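Side-chain contacts in pyruvate kinase 1 (PDB 4KCT), which catalyses phosphoryl transfer from phosphoenolpyruvate to ADP, giving pyruvate and ATP, and has an intrinsic decarboxylase activity: residues Leu4-Gly9 and Ala357-Val362; Ser31-Glu36 and His58-Thr63; Glu218-Val223 and Ile253-Gly258; Ser331-Lys336 and Asn341-Tyr346; Asn369-Pro374 and Ile410-Pro415. All blocks are in the same frame, centred on the assembly; numbering follows the deposited sequence. Where two conformers were deposited one is given.

Contact 1: Leu4-Gly9 and Ala357-Val362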
# COMPACT_ATOMS: atom_id res chain seq x y z
N LEU A 4 3.44 -11.91 -5.53
CA LEU A 4 3.55 -12.37 -6.92
C LEU A 4 4.85 -11.87 -7.53
O LEU A 4 5.58 -12.62 -8.16
CB LEU A 4 2.36 -11.89 -7.76
CG LEU A 4 2.33 -12.32 -9.23
CD1 LEU A 4 1.92 -13.78 -9.29
CD2 LEU A 4 1.31 -11.45 -9.97
N GLU A 5 5.11 -10.58 -7.36
CA GLU A 5 6.34 -10.00 -7.90
C GLU A 5 7.59 -10.59 -7.25
O GLU A 5 8.61 -10.85 -7.93
CB GLU A 5 6.34 -8.48 -7.74
CG GLU A 5 7.56 -7.83 -8.37
CD GLU A 5 7.38 -6.35 -8.61
OE1 GLU A 5 8.11 -5.81 -9.46
OE2 GLU A 5 6.48 -5.75 -7.99
N HIS A 6 7.51 -10.85 -5.94
CA HIS A 6 8.59 -11.52 -5.26
C HIS A 6 8.86 -12.90 -5.84
O HIS A 6 10.03 -13.26 -6.10
CB HIS A 6 8.32 -11.60 -3.76
CG HIS A 6 9.43 -12.24 -2.98
ND1 HIS A 6 10.63 -11.63 -2.80
CD2 HIS A 6 9.54 -13.51 -2.40
CE1 HIS A 6 11.47 -12.48 -2.16
NE2 HIS A 6 10.79 -13.61 -1.90
N ASN A 7 7.80 -13.66 -6.10
CA ASN A 7 7.96 -15.06 -6.56
C ASN A 7 8.61 -15.11 -7.94
O ASN A 7 9.45 -15.97 -8.19
CB ASN A 7 6.61 -15.78 -6.61
CG ASN A 7 6.08 -16.14 -5.24
OD1 ASN A 7 6.79 -16.01 -4.24
ND2 ASN A 7 4.80 -16.56 -5.18
N ILE A 8 8.22 -14.20 -8.82
CA ILE A 8 8.71 -14.29 -10.19
C ILE A 8 10.19 -13.95 -10.26
O ILE A 8 10.88 -14.33 -11.22
CB ILE A 8 7.90 -13.44 -11.19
CG1 ILE A 8 8.03 -11.95 -10.90
CG2 ILE A 8 6.41 -13.87 -11.22
CD1 ILE A 8 7.62 -11.08 -12.10
N GLY A 9 10.71 -13.33 -9.20
CA GLY A 9 12.14 -13.01 -9.14
C GLY A 9 12.99 -14.03 -8.37
O GLY A 9 14.19 -13.88 -8.28
N ALA A 357 13.82 -17.95 0.60
CA ALA A 357 12.77 -17.50 -0.31
C ALA A 357 11.80 -16.47 0.31
O ALA A 357 10.90 -15.97 -0.37
CB ALA A 357 11.98 -18.69 -0.84
N THR A 358 11.99 -16.16 1.59
CA THR A 358 11.07 -15.27 2.30
C THR A 358 11.42 -13.81 1.98
O THR A 358 12.59 -13.44 1.95
CB THR A 358 11.17 -15.51 3.82
OG1 THR A 358 10.82 -16.88 4.09
CG2 THR A 358 10.23 -14.56 4.60
N HIS A 359 10.43 -12.99 1.69
CA HIS A 359 10.72 -11.59 1.47
C HIS A 359 11.25 -10.92 2.74
O HIS A 359 10.61 -10.96 3.76
CB HIS A 359 9.52 -10.85 0.89
CG HIS A 359 9.82 -9.41 0.55
ND1 HIS A 359 9.54 -8.87 -0.65
CD2 HIS A 359 10.38 -8.38 1.31
CE1 HIS A 359 9.96 -7.58 -0.68
NE2 HIS A 359 10.48 -7.28 0.51
N ASP A 360 12.44 -10.33 2.67
CA ASP A 360 13.12 -9.76 3.86
C ASP A 360 12.15 -9.11 4.86
O ASP A 360 12.18 -9.41 6.05
CB ASP A 360 14.14 -8.69 3.41
CG ASP A 360 15.53 -9.26 3.22
OD1 ASP A 360 16.39 -8.55 2.67
OD2 ASP A 360 15.76 -10.43 3.60
N THR A 361 11.40 -8.11 4.40
CA THR A 361 10.87 -7.06 5.27
C THR A 361 9.36 -7.12 5.35
O THR A 361 8.75 -6.44 6.17
CB THR A 361 11.28 -5.68 4.77
OG1 THR A 361 10.87 -5.56 3.42
CG2 THR A 361 12.82 -5.52 4.82
N VAL A 362 8.74 -8.01 4.58
CA VAL A 362 7.27 -8.11 4.58
C VAL A 362 6.68 -8.51 5.91
O VAL A 362 5.73 -7.86 6.37
CB VAL A 362 6.73 -9.01 3.46
CG1 VAL A 362 5.24 -9.32 3.70
CG2 VAL A 362 6.90 -8.31 2.11
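His-6, on the short N-terminal helix 3-8, carries this contact: its imidazole meets the irregular chain that joins helix 340-356 to helix 362-369. The polar part is one hydrogen bond, from His-6 NE2 to Ala-357 O at 2.8 Å, with an N-H...O angle of 150°. The carbonyl lies almost in the imidazole plane, whereas the nitrogen approaches it from above the carbonyl plane. With CG anti to the backbone N (chi1 -178°), the ring swings out from the helix towards residues 357-359.

The second interaction is a CH-pi contact. His-359 CB stands over the face of the His-6 ring, 3.9 Å from its centroid and nearly on the ring normal. The two imidazoles meet obliquely, planes 48° apart and centroids 5.1 Å apart. Asn-7, one position on, reaches Ser-284 of the second subunit, and Ala-357 packs on Met-280 there, which places the contact next to a subunit interface.

Because NE2 is the donor, His-6 must carry a proton on that nitrogen. The hydrogen bond at the ring edge and the CB over the ring face together probably restrict its rotation, tying the N-terminal helix to a chain segment some 350 residues later.

Contact 2: Ser31-Glu36 and His58-Thr63; sequences STQSVE and HEYHQT
This is a surface contact between two neighbouring units of the TIM barrel, in which Gln-33 lays its amide against Tyr-60 and Thr-63. Gln-33 belongs to the loop between strand 23-27 and helix 35-44, while its partners lie in the first two turns of helix 58-75. The evidence for a face approach is direct: Gln-33 NE2 sits 3.3 Å above the plane of the Tyr-60 ring, over its centre, with amide and ring planes 35° apart. An extended chain, with CG anti to the backbone N (chi1 -163°), delivers the amide there.

Thr-63 contributes its methyl group, CG2 lying 3.7 Å from Gln-33 CD, and the two side chains cross at about a right angle. A water links Gln-33 to Tyr-60: it donates to Gln-33 OE1 at 3.0 Å and hydrogen-bonds Tyr-60 OH at 2.7 Å. At the amide's other end, NE2 hydrogen-bonds Thr-64 OG1, and the backbone O of Gln-33 accepts from Asn-67 ND2, so the loop is held along the same helix.

The water at OE1 and Thr-64 OG1 at NE2 hold the amide at both ends and probably limit its rotation. The electropositive NH2 group placed over the electron-rich ring is probably favourable too.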
# COMPACT_ATOMS: atom_id res chain seq x y z
N SER A 31 14.47 -45.41 18.27
CA SER A 31 15.45 -45.09 17.22
C SER A 31 16.53 -44.13 17.70
O SER A 31 17.57 -43.99 17.04
CB SER A 31 14.77 -44.49 16.00
OG SER A 31 14.06 -45.46 15.29
N THR A 32 16.19 -43.31 18.70
CA THR A 32 16.99 -42.12 18.98
C THR A 32 17.46 -41.93 20.45
O THR A 32 18.03 -40.89 20.78
CB THR A 32 16.29 -40.83 18.49
OG1 THR A 32 14.89 -40.91 18.80
CG2 THR A 32 16.44 -40.71 16.95
N GLN A 33 17.15 -42.88 21.33
CA GLN A 33 17.35 -42.62 22.76
C GLN A 33 18.81 -42.67 23.25
O GLN A 33 19.13 -42.13 24.31
CB GLN A 33 16.45 -43.51 23.63
CG GLN A 33 16.33 -42.99 25.06
CD GLN A 33 15.56 -43.94 25.96
OE1 GLN A 33 15.81 -45.14 25.96
NE2 GLN A 33 14.57 -43.42 26.65
N SER A 34 19.66 -43.40 22.55
CA SER A 34 21.02 -43.60 23.02
C SER A 34 21.79 -42.27 22.97
O SER A 34 21.47 -41.38 22.17
CB SER A 34 21.74 -44.67 22.20
OG SER A 34 22.05 -44.19 20.90
N VAL A 35 22.80 -42.14 23.81
CA VAL A 35 23.60 -40.92 23.80
C VAL A 35 24.21 -40.68 22.41
O VAL A 35 24.25 -39.55 21.93
CB VAL A 35 24.70 -40.96 24.88
CG1 VAL A 35 25.65 -39.79 24.73
CG2 VAL A 35 24.06 -40.99 26.27
N GLU A 36 24.69 -41.74 21.78
CA GLU A 36 25.27 -41.57 20.48
C GLU A 36 24.22 -41.15 19.44
O GLU A 36 24.49 -40.27 18.62
CB GLU A 36 26.03 -42.82 20.04
CG GLU A 36 27.38 -42.51 19.38
CD GLU A 36 28.34 -41.78 20.31
OE1 GLU A 36 29.00 -40.82 19.85
OE2 GLU A 36 28.47 -42.18 21.49
N HIS A 58 8.01 -43.53 33.55
CA HIS A 58 8.95 -42.51 34.04
C HIS A 58 10.38 -42.94 33.92
O HIS A 58 11.24 -42.15 33.59
CB HIS A 58 8.64 -42.13 35.48
CG HIS A 58 7.41 -41.28 35.63
ND1 HIS A 58 7.05 -40.72 36.80
CD2 HIS A 58 6.42 -40.92 34.71
CE1 HIS A 58 5.90 -40.04 36.64
NE2 HIS A 58 5.52 -40.17 35.36
N GLU A 59 10.65 -44.22 34.16
CA GLU A 59 11.99 -44.75 34.01
C GLU A 59 12.51 -44.59 32.57
O GLU A 59 13.67 -44.21 32.34
CB GLU A 59 12.04 -46.22 34.44
CG GLU A 59 13.27 -46.97 33.97
CD GLU A 59 13.25 -48.44 34.40
OE1 GLU A 59 14.21 -48.86 35.07
OE2 GLU A 59 12.28 -49.16 34.06
N TYR A 60 11.66 -44.90 31.60
CA TYR A 60 12.03 -44.72 30.19
C TYR A 60 12.40 -43.24 29.90
O TYR A 60 13.46 -42.94 29.31
CB TYR A 60 10.88 -45.18 29.28
CG TYR A 60 11.22 -45.11 27.79
CD1 TYR A 60 11.98 -46.12 27.19
CD2 TYR A 60 10.87 -43.99 27.02
CE1 TYR A 60 12.30 -46.06 25.85
CE2 TYR A 60 11.25 -43.89 25.69
CZ TYR A 60 11.96 -44.93 25.10
OH TYR A 60 12.38 -44.82 23.80
N HIS A 61 11.56 -42.32 30.35
CA HIS A 61 11.77 -40.92 30.06
C HIS A 61 12.89 -40.35 30.85
O HIS A 61 13.57 -39.44 30.39
CB HIS A 61 10.49 -40.12 30.28
CG HIS A 61 9.40 -40.49 29.34
ND1 HIS A 61 9.54 -40.42 27.99
CD2 HIS A 61 8.17 -41.11 29.56
CE1 HIS A 61 8.43 -40.89 27.40
NE2 HIS A 61 7.58 -41.28 28.35
N GLN A 62 13.17 -40.92 32.02
CA GLN A 62 14.36 -40.51 32.77
C GLN A 62 15.63 -40.78 31.96
O GLN A 62 16.57 -39.98 31.97
CB GLN A 62 14.45 -41.23 34.13
CG GLN A 62 15.65 -40.76 34.96
CD GLN A 62 15.46 -39.36 35.50
OE1 GLN A 62 14.52 -39.10 36.25
NE2 GLN A 62 16.30 -38.41 35.06
N THR A 63 15.68 -41.95 31.32
CA THR A 63 16.80 -42.29 30.43
C THR A 63 16.98 -41.23 29.32
O THR A 63 18.10 -40.80 29.02
CB THR A 63 16.62 -43.71 29.83
OG1 THR A 63 16.59 -44.66 30.90
CG2 THR A 63 17.77 -44.07 28.89
O HOH W 1 14.57 -46.45 23.56

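Contact 3: Glu218-Val223 and Ile253-Gly258; sequences EQVREV and IEASNG
Val-220 and Ala-255 form the tight part of this contact, between helices 217-227 and 249-255. They are the pair whose CA atoms lie nearest across the two segments, 6.3 Å apart, a spacing that the small alanine permits, and their CB atoms are 3.8 Å apart. Val-220 uses both branches: CG1, anti to the backbone N (chi1 -177°), lies 3.4 Å from Ala-255 O, and CG2 is 3.6 Å from Ser-256 OG. No hydrogen bond crosses between the segments. The hydroxyl of Ser-256 is instead bonded to Ile-252 O, back in its own helix, and to Ser-238 OG on barrel strand 235-240.

The outer side is looser. Arg-221 NH2 stays 4.4 Å from Ala-255 CB, and its guanidinium is engaged with Glu-218, one helical turn back. There NE and NH1 both grip OE2, each at 3.0 Å, in a side-on salt bridge. OE2 lies close to the guanidinium plane, while both nitrogens approach from one face of the carboxylate. This pair is solvent-exposed.

Inward, Val-220 also rests on Ile-236 and Ser-238, and Ile-253 turns to helix 275-289. Arg-224, further along helix 217-227, donates to Ala-255 O, so the end of helix 249-255 is held just before the chain enters strand 258-262.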
# COMPACT_ATOMS: atom_id res chain seq x y z
N GLU A 218 -8.81 -21.15 30.75
CA GLU A 218 -8.87 -21.66 32.13
C GLU A 218 -8.09 -22.98 32.27
O GLU A 218 -7.37 -23.20 33.25
CB GLU A 218 -10.32 -21.83 32.59
CG GLU A 218 -10.46 -22.18 34.06
CD GLU A 218 -9.70 -21.23 34.99
OE1 GLU A 218 -9.12 -21.71 35.99
OE2 GLU A 218 -9.68 -19.99 34.73
N GLN A 219 -8.15 -23.82 31.24
CA GLN A 219 -7.34 -25.02 31.23
C GLN A 219 -5.84 -24.75 31.27
O GLN A 219 -5.08 -25.48 31.93
CB GLN A 219 -7.68 -25.87 30.02
CG GLN A 219 -9.08 -26.40 30.05
CD GLN A 219 -9.21 -27.66 29.26
OE1 GLN A 219 -8.64 -27.79 28.18
NE2 GLN A 219 -9.89 -28.65 29.84
N VAL A 220 -5.37 -23.75 30.52
CA VAL A 220 -3.96 -23.35 30.62
C VAL A 220 -3.58 -22.99 32.06
O VAL A 220 -2.55 -23.44 32.58
CB VAL A 220 -3.61 -22.17 29.70
CG1 VAL A 220 -2.13 -21.86 29.78
CG2 VAL A 220 -4.01 -22.48 28.25
N ARG A 221 -4.41 -22.16 32.69
CA ARG A 221 -4.25 -21.78 34.10
C ARG A 221 -4.24 -22.96 35.07
O ARG A 221 -3.42 -22.99 35.99
CB ARG A 221 -5.30 -20.74 34.52
CG ARG A 221 -5.05 -19.36 33.90
CD ARG A 221 -5.93 -18.27 34.51
NE ARG A 221 -7.31 -18.37 34.05
CZ ARG A 221 -7.76 -17.85 32.90
NH1 ARG A 221 -9.03 -17.97 32.57
NH2 ARG A 221 -6.93 -17.18 32.08
N GLU A 222 -5.03 -23.99 34.76
CA GLU A 222 -5.00 -25.22 35.55
C GLU A 222 -3.73 -26.00 35.40
O GLU A 222 -3.20 -26.53 36.38
CB GLU A 222 -6.22 -26.10 35.26
CG GLU A 222 -7.48 -25.56 35.92
CD GLU A 222 -8.77 -26.04 35.27
OE1 GLU A 222 -8.71 -26.95 34.41
OE2 GLU A 222 -9.84 -25.51 35.63
N VAL A 223 -3.18 -26.06 34.18
CA VAL A 223 -1.86 -26.64 33.99
C VAL A 223 -0.80 -25.85 34.76
O VAL A 223 0.08 -26.43 35.42
CB VAL A 223 -1.47 -26.73 32.49
CG1 VAL A 223 0.01 -27.17 32.35
CG2 VAL A 223 -2.40 -27.73 31.80
N ILE A 253 -3.80 -18.12 23.61
CA ILE A 253 -2.49 -17.56 23.31
C ILE A 253 -2.10 -16.63 24.44
O ILE A 253 -1.00 -16.70 24.97
CB ILE A 253 -2.52 -16.75 22.00
CG1 ILE A 253 -2.49 -17.70 20.79
CG2 ILE A 253 -1.34 -15.79 21.96
CD1 ILE A 253 -2.75 -16.99 19.45
N GLU A 254 -3.07 -15.82 24.88
CA GLU A 254 -2.84 -14.90 25.99
C GLU A 254 -2.33 -15.62 27.25
O GLU A 254 -1.41 -15.14 27.92
CB GLU A 254 -4.12 -14.12 26.30
CG GLU A 254 -4.08 -13.41 27.63
CD GLU A 254 -3.55 -12.00 27.50
OE1 GLU A 254 -4.09 -11.23 26.68
OE2 GLU A 254 -2.56 -11.68 28.20
N ALA A 255 -2.95 -16.74 27.61
CA ALA A 255 -2.58 -17.46 28.84
C ALA A 255 -1.28 -18.28 28.71
O ALA A 255 -0.71 -18.72 29.73
CB ALA A 255 -3.74 -18.37 29.30
N SER A 256 -0.87 -18.57 27.47
CA SER A 256 0.17 -19.56 27.21
C SER A 256 1.50 -18.88 26.98
O SER A 256 1.54 -17.68 26.70
CB SER A 256 -0.19 -20.42 25.97
OG SER A 256 -1.45 -21.05 26.15
N ASN A 257 2.59 -19.64 26.99
CA ASN A 257 3.88 -19.12 26.56
C ASN A 257 4.07 -19.33 25.05
O ASN A 257 4.94 -18.74 24.44
CB ASN A 257 5.02 -19.79 27.33
CG ASN A 257 4.93 -19.53 28.85
OD1 ASN A 257 4.38 -20.33 29.58
ND2 ASN A 257 5.23 -18.31 29.24
N GLY A 258 3.28 -20.22 24.48
CA GLY A 258 3.46 -20.61 23.06
C GLY A 258 2.38 -21.60 22.66
O GLY A 258 1.54 -21.98 23.49

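Contact 4: Ser331-Lys336 and Asn341-Tyr346; sequences SGETAK and NEVVQY
In the last beta-alpha unit of the TIM barrel, an extra short helix, 332-335, lies between strand 327-330 and the outer helix 340-356. The contact is the packing of Glu-333 and Thr-334 on that short helix against Val-343 and Val-344. It is buried and apolar, with no hydrogen bond across it.

Thr-334 presents its methyl group: CG2 touches Val-344 CG2 at 3.7 Å and Val-343 CG1 at 3.9 Å, crossing both valines at about a right angle. Its hydroxyl lies between the backbone N and the carbonyl carbon (chi1 54°) and bonds to Thr-27 O of the first barrel strand. Both valines also touch Leu-330, so they lie between the short helix and strand 327-330, and Val-344 reaches Cys-26 of strand 23-27 as well.

Of the Glu-333 side chain, CB is what meets Val-343, 4.0 Å from CG2, beside the backbone O, 3.8 Å from Val-343 CG1. Beyond CB the chain bends at chi2 (100°) and carries the carboxylate away from the valines; the side chain is about 10 Å from the bound pyruvate. OE2 accepts from Leu-300 N in the preceding unit, and OE1 folds back over the start of its own helix, taking a hydrogen bond from Ser-331 N at 2.9 Å, with the donor above the carboxylate plane.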
# COMPACT_ATOMS: atom_id res chain seq x y z
N SER A 331 7.82 -36.50 14.77
CA SER A 331 7.28 -37.44 15.75
C SER A 331 7.82 -38.83 15.51
O SER A 331 9.01 -39.08 15.77
CB SER A 331 5.75 -37.40 15.74
OG SER A 331 5.34 -36.10 16.16
N GLY A 332 7.02 -39.69 14.87
CA GLY A 332 7.49 -41.06 14.57
C GLY A 332 8.73 -41.09 13.67
O GLY A 332 9.57 -42.00 13.77
N GLU A 333 8.87 -40.07 12.81
CA GLU A 333 10.08 -39.97 11.94
C GLU A 333 11.40 -40.12 12.73
O GLU A 333 12.39 -40.66 12.21
CB GLU A 333 10.10 -38.63 11.17
CG GLU A 333 8.86 -38.37 10.30
CD GLU A 333 7.84 -37.42 10.97
OE1 GLU A 333 7.53 -37.62 12.16
OE2 GLU A 333 7.30 -36.54 10.29
N THR A 334 11.48 -39.49 13.89
CA THR A 334 12.68 -39.63 14.74
C THR A 334 12.53 -40.63 15.88
O THR A 334 13.52 -41.15 16.37
CB THR A 334 13.16 -38.27 15.31
OG1 THR A 334 12.08 -37.64 16.00
CG2 THR A 334 13.65 -37.35 14.15
N ALA A 335 11.32 -40.79 16.40
CA ALA A 335 11.11 -41.67 17.53
C ALA A 335 11.32 -43.13 17.11
O ALA A 335 11.99 -43.89 17.80
CB ALA A 335 9.70 -41.50 18.11
N LYS A 336 10.75 -43.52 15.98
CA LYS A 336 10.80 -44.93 15.58
C LYS A 336 11.20 -45.19 14.14
O LYS A 336 11.25 -46.32 13.72
CB LYS A 336 9.52 -45.64 15.92
CG LYS A 336 8.30 -45.12 15.22
CD LYS A 336 7.03 -45.66 15.87
CE LYS A 336 5.88 -45.76 14.86
NZ LYS A 336 5.91 -44.66 13.85
N ASN A 341 18.54 -39.39 11.46
CA ASN A 341 19.47 -38.29 11.12
C ASN A 341 19.15 -37.66 9.76
O ASN A 341 19.15 -36.44 9.63
CB ASN A 341 20.93 -38.76 11.14
CG ASN A 341 21.35 -39.25 12.50
OD1 ASN A 341 20.92 -38.70 13.51
ND2 ASN A 341 22.05 -40.40 12.54
N GLU A 342 18.83 -38.49 8.77
CA GLU A 342 18.59 -37.98 7.42
C GLU A 342 17.30 -37.12 7.40
O GLU A 342 17.20 -36.18 6.63
CB GLU A 342 18.45 -39.13 6.41
CG GLU A 342 19.75 -39.88 6.12
CD GLU A 342 20.06 -40.95 7.16
OE1 GLU A 342 19.27 -41.16 8.10
OE2 GLU A 342 21.15 -41.55 7.09
N VAL A 343 16.28 -37.55 8.15
CA VAL A 343 15.02 -36.78 8.18
C VAL A 343 15.23 -35.39 8.80
O VAL A 343 14.80 -34.38 8.23
CB VAL A 343 13.83 -37.56 8.83
CG1 VAL A 343 14.04 -37.77 10.31
CG2 VAL A 343 12.52 -36.81 8.61
N VAL A 344 16.04 -35.32 9.85
CA VAL A 344 16.35 -34.02 10.47
C VAL A 344 17.18 -33.16 9.52
O VAL A 344 16.93 -31.97 9.38
CB VAL A 344 17.05 -34.18 11.82
CG1 VAL A 344 17.60 -32.83 12.30
CG2 VAL A 344 16.07 -34.80 12.85
N GLN A 345 18.15 -33.78 8.85
CA GLN A 345 18.95 -33.06 7.86
C GLN A 345 18.12 -32.51 6.70
O GLN A 345 18.31 -31.36 6.30
CB GLN A 345 20.11 -33.95 7.35
CG GLN A 345 21.19 -34.20 8.42
CD GLN A 345 22.06 -35.41 8.09
OE1 GLN A 345 22.09 -35.86 6.96
NE2 GLN A 345 22.70 -35.99 9.10
N TYR A 346 17.18 -33.31 6.17
CA TYR A 346 16.25 -32.80 5.13
C TYR A 346 15.44 -31.64 5.68
O TYR A 346 15.24 -30.64 5.00
CB TYR A 346 15.29 -33.88 4.64
CG TYR A 346 15.70 -34.52 3.35
CD1 TYR A 346 15.59 -33.84 2.15
CD2 TYR A 346 16.24 -35.81 3.33
CE1 TYR A 346 15.99 -34.42 0.96
CE2 TYR A 346 16.66 -36.39 2.15
CZ TYR A 346 16.48 -35.71 0.97
OH TYR A 346 16.91 -36.28 -0.20

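Contact 5: Asn369-Pro374 and Ile410-Pro415; sequences NLQKIP and ISKYRP
Gln-371 meets Lys-412 and Tyr-413, whose side chains come from the opposite direction, from the end of helix 405-412. The polar link is a hydrogen bond of 2.8 Å from Lys-412 NZ to Gln-371 OE1. The ammonium stands above the amide plane, and the C=O...N angle of 109° shows a strongly bent approach. Tyr-413 touches further back: its OH lies 3.3 Å from Gln-371 CG, which sits near the ring plane at the ring's edge. Amide and phenol planes are 78° apart.

Chain shape explains how the groups arrive. Lys-412 is fully extended, with CG anti to its backbone N (chi1 165°), and so spans the gap, whereas Gln-371 bends at chi2. Behind them the turn after the helix is fixed by Arg-414, whose NH2 donates to Ser-411 O at 3.1 Å; its own backbone N reaches that carbonyl from the opposite face.

Further out, Glu-379 OE2 makes a salt bridge with Lys-412 NZ and a hydrogen bond with Tyr-413 OH. Gln-371 NE2 is bonded to Ile-367 O and to Val-288 O, the latter at the end of a barrel helix.

Lys-412 therefore shares its charge between a carboxylate and an amide oxygen in a buried setting, which would favour its protonated form. With both ends of its amide bonded, Gln-371 ties the 369-374 linker to the barrel and to the C-terminal domain.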
# COMPACT_ATOMS: atom_id res chain seq x y z
N ASN A 369 2.74 -3.19 11.79
CA ASN A 369 1.51 -2.43 11.45
C ASN A 369 0.27 -2.89 12.23
O ASN A 369 -0.73 -2.17 12.29
CB ASN A 369 1.23 -2.51 9.93
CG ASN A 369 2.24 -1.70 9.11
OD1 ASN A 369 2.99 -0.88 9.66
ND2 ASN A 369 2.32 -1.99 7.82
N LEU A 370 0.31 -4.07 12.83
CA LEU A 370 -0.83 -4.53 13.60
C LEU A 370 -0.70 -4.29 15.11
O LEU A 370 -1.56 -4.69 15.87
CB LEU A 370 -1.11 -6.01 13.31
CG LEU A 370 -1.64 -6.24 11.87
CD1 LEU A 370 -1.60 -7.72 11.50
CD2 LEU A 370 -3.09 -5.70 11.78
N GLN A 371 0.40 -3.70 15.54
CA GLN A 371 0.59 -3.47 16.97
C GLN A 371 -0.18 -2.22 17.43
O GLN A 371 -0.26 -1.23 16.71
CB GLN A 371 2.08 -3.32 17.32
CG GLN A 371 2.97 -4.46 16.81
CD GLN A 371 2.54 -5.81 17.35
OE1 GLN A 371 2.31 -5.96 18.56
NE2 GLN A 371 2.30 -6.75 16.46
N LYS A 372 -0.70 -2.27 18.64
CA LYS A 372 -1.40 -1.13 19.21
C LYS A 372 -0.40 -0.02 19.59
O LYS A 372 0.69 -0.29 20.09
CB LYS A 372 -2.20 -1.58 20.42
CG LYS A 372 -2.96 -0.47 21.11
CD LYS A 372 -3.59 -0.98 22.41
CE LYS A 372 -5.07 -0.64 22.48
NZ LYS A 372 -5.28 0.79 22.85
N ILE A 373 -0.73 1.23 19.26
CA ILE A 373 0.15 2.36 19.58
C ILE A 373 -0.55 3.15 20.68
O ILE A 373 -1.73 3.35 20.60
CB ILE A 373 0.32 3.27 18.34
CG1 ILE A 373 0.97 2.52 17.18
CG2 ILE A 373 1.13 4.52 18.69
CD1 ILE A 373 2.14 1.65 17.59
N PRO A 374 0.18 3.55 21.75
CA PRO A 374 1.65 3.49 21.94
C PRO A 374 2.12 2.08 22.35
O PRO A 374 1.42 1.38 23.08
CB PRO A 374 1.88 4.48 23.10
CG PRO A 374 0.62 4.36 23.93
CD PRO A 374 -0.49 4.21 22.90
N ILE A 410 12.58 -9.31 20.12
CA ILE A 410 13.32 -9.09 18.87
C ILE A 410 12.95 -10.09 17.78
O ILE A 410 12.67 -9.70 16.65
CB ILE A 410 14.82 -9.13 19.10
CG1 ILE A 410 15.24 -7.95 20.00
CG2 ILE A 410 15.57 -9.09 17.75
CD1 ILE A 410 16.72 -7.99 20.37
N SER A 411 12.88 -11.37 18.15
CA SER A 411 12.45 -12.40 17.19
C SER A 411 11.04 -12.15 16.65
O SER A 411 10.73 -12.46 15.49
CB SER A 411 12.53 -13.81 17.83
OG SER A 411 12.20 -14.81 16.86
N LYS A 412 10.19 -11.54 17.47
CA LYS A 412 8.82 -11.24 17.04
C LYS A 412 8.85 -10.42 15.72
O LYS A 412 7.96 -10.57 14.87
CB LYS A 412 8.11 -10.44 18.14
CG LYS A 412 6.83 -9.77 17.70
CD LYS A 412 6.15 -9.07 18.90
CE LYS A 412 4.80 -8.50 18.48
NZ LYS A 412 4.10 -7.87 19.63
N TYR A 413 9.85 -9.56 15.57
CA TYR A 413 9.92 -8.67 14.39
C TYR A 413 10.71 -9.27 13.23
O TYR A 413 10.81 -8.65 12.17
CB TYR A 413 10.43 -7.27 14.78
CG TYR A 413 9.38 -6.50 15.56
CD1 TYR A 413 8.28 -5.94 14.88
CD2 TYR A 413 9.29 -6.65 16.94
CE1 TYR A 413 7.24 -5.32 15.59
CE2 TYR A 413 8.22 -6.10 17.65
CZ TYR A 413 7.19 -5.46 16.96
OH TYR A 413 6.10 -4.96 17.66
N ARG A 414 11.09 -10.54 13.37
CA ARG A 414 11.51 -11.34 12.22
C ARG A 414 12.70 -10.69 11.45
O ARG A 414 12.60 -10.44 10.26
CB ARG A 414 10.32 -11.55 11.27
CG ARG A 414 9.17 -12.44 11.84
CD ARG A 414 9.71 -13.54 12.72
NE ARG A 414 8.82 -14.72 12.81
CZ ARG A 414 8.73 -15.50 13.90
NH1 ARG A 414 8.04 -16.65 13.84
NH2 ARG A 414 9.45 -15.22 14.99
N PRO A 415 13.80 -10.40 12.15
CA PRO A 415 14.99 -10.01 11.40
C PRO A 415 15.44 -11.12 10.44
O PRO A 415 15.04 -12.29 10.61
CB PRO A 415 16.05 -9.80 12.51
CG PRO A 415 15.60 -10.66 13.64
CD PRO A 415 14.08 -10.58 13.59

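Contacts 2, 3 and 4 belong to the barrel; contact 5 joins a linker to the alpha/beta domain, and contact 1 lies on the same side of the chain, at the N-terminal helix. Only contacts 2 and 4 touch: Thr-32 OG1 lies 2.8 Å from Thr-334 O and Ser-31 N 3.0 Å from Ala-335 O, both probable hydrogen bonds joining the first and last barrel units. Contacts 1 and 5 approach to about 4 Å between nearest atoms, with centres about 20 Å apart. Contact 3, about 29 Å from contacts 2 and 4 between centres, leads into strand 258-262, which supplies Met-260 and Ala-262 to the pyruvate pocket. In contact 5 the side chain of Lys-412 is about 12 Å from the bound sugar bisphosphate.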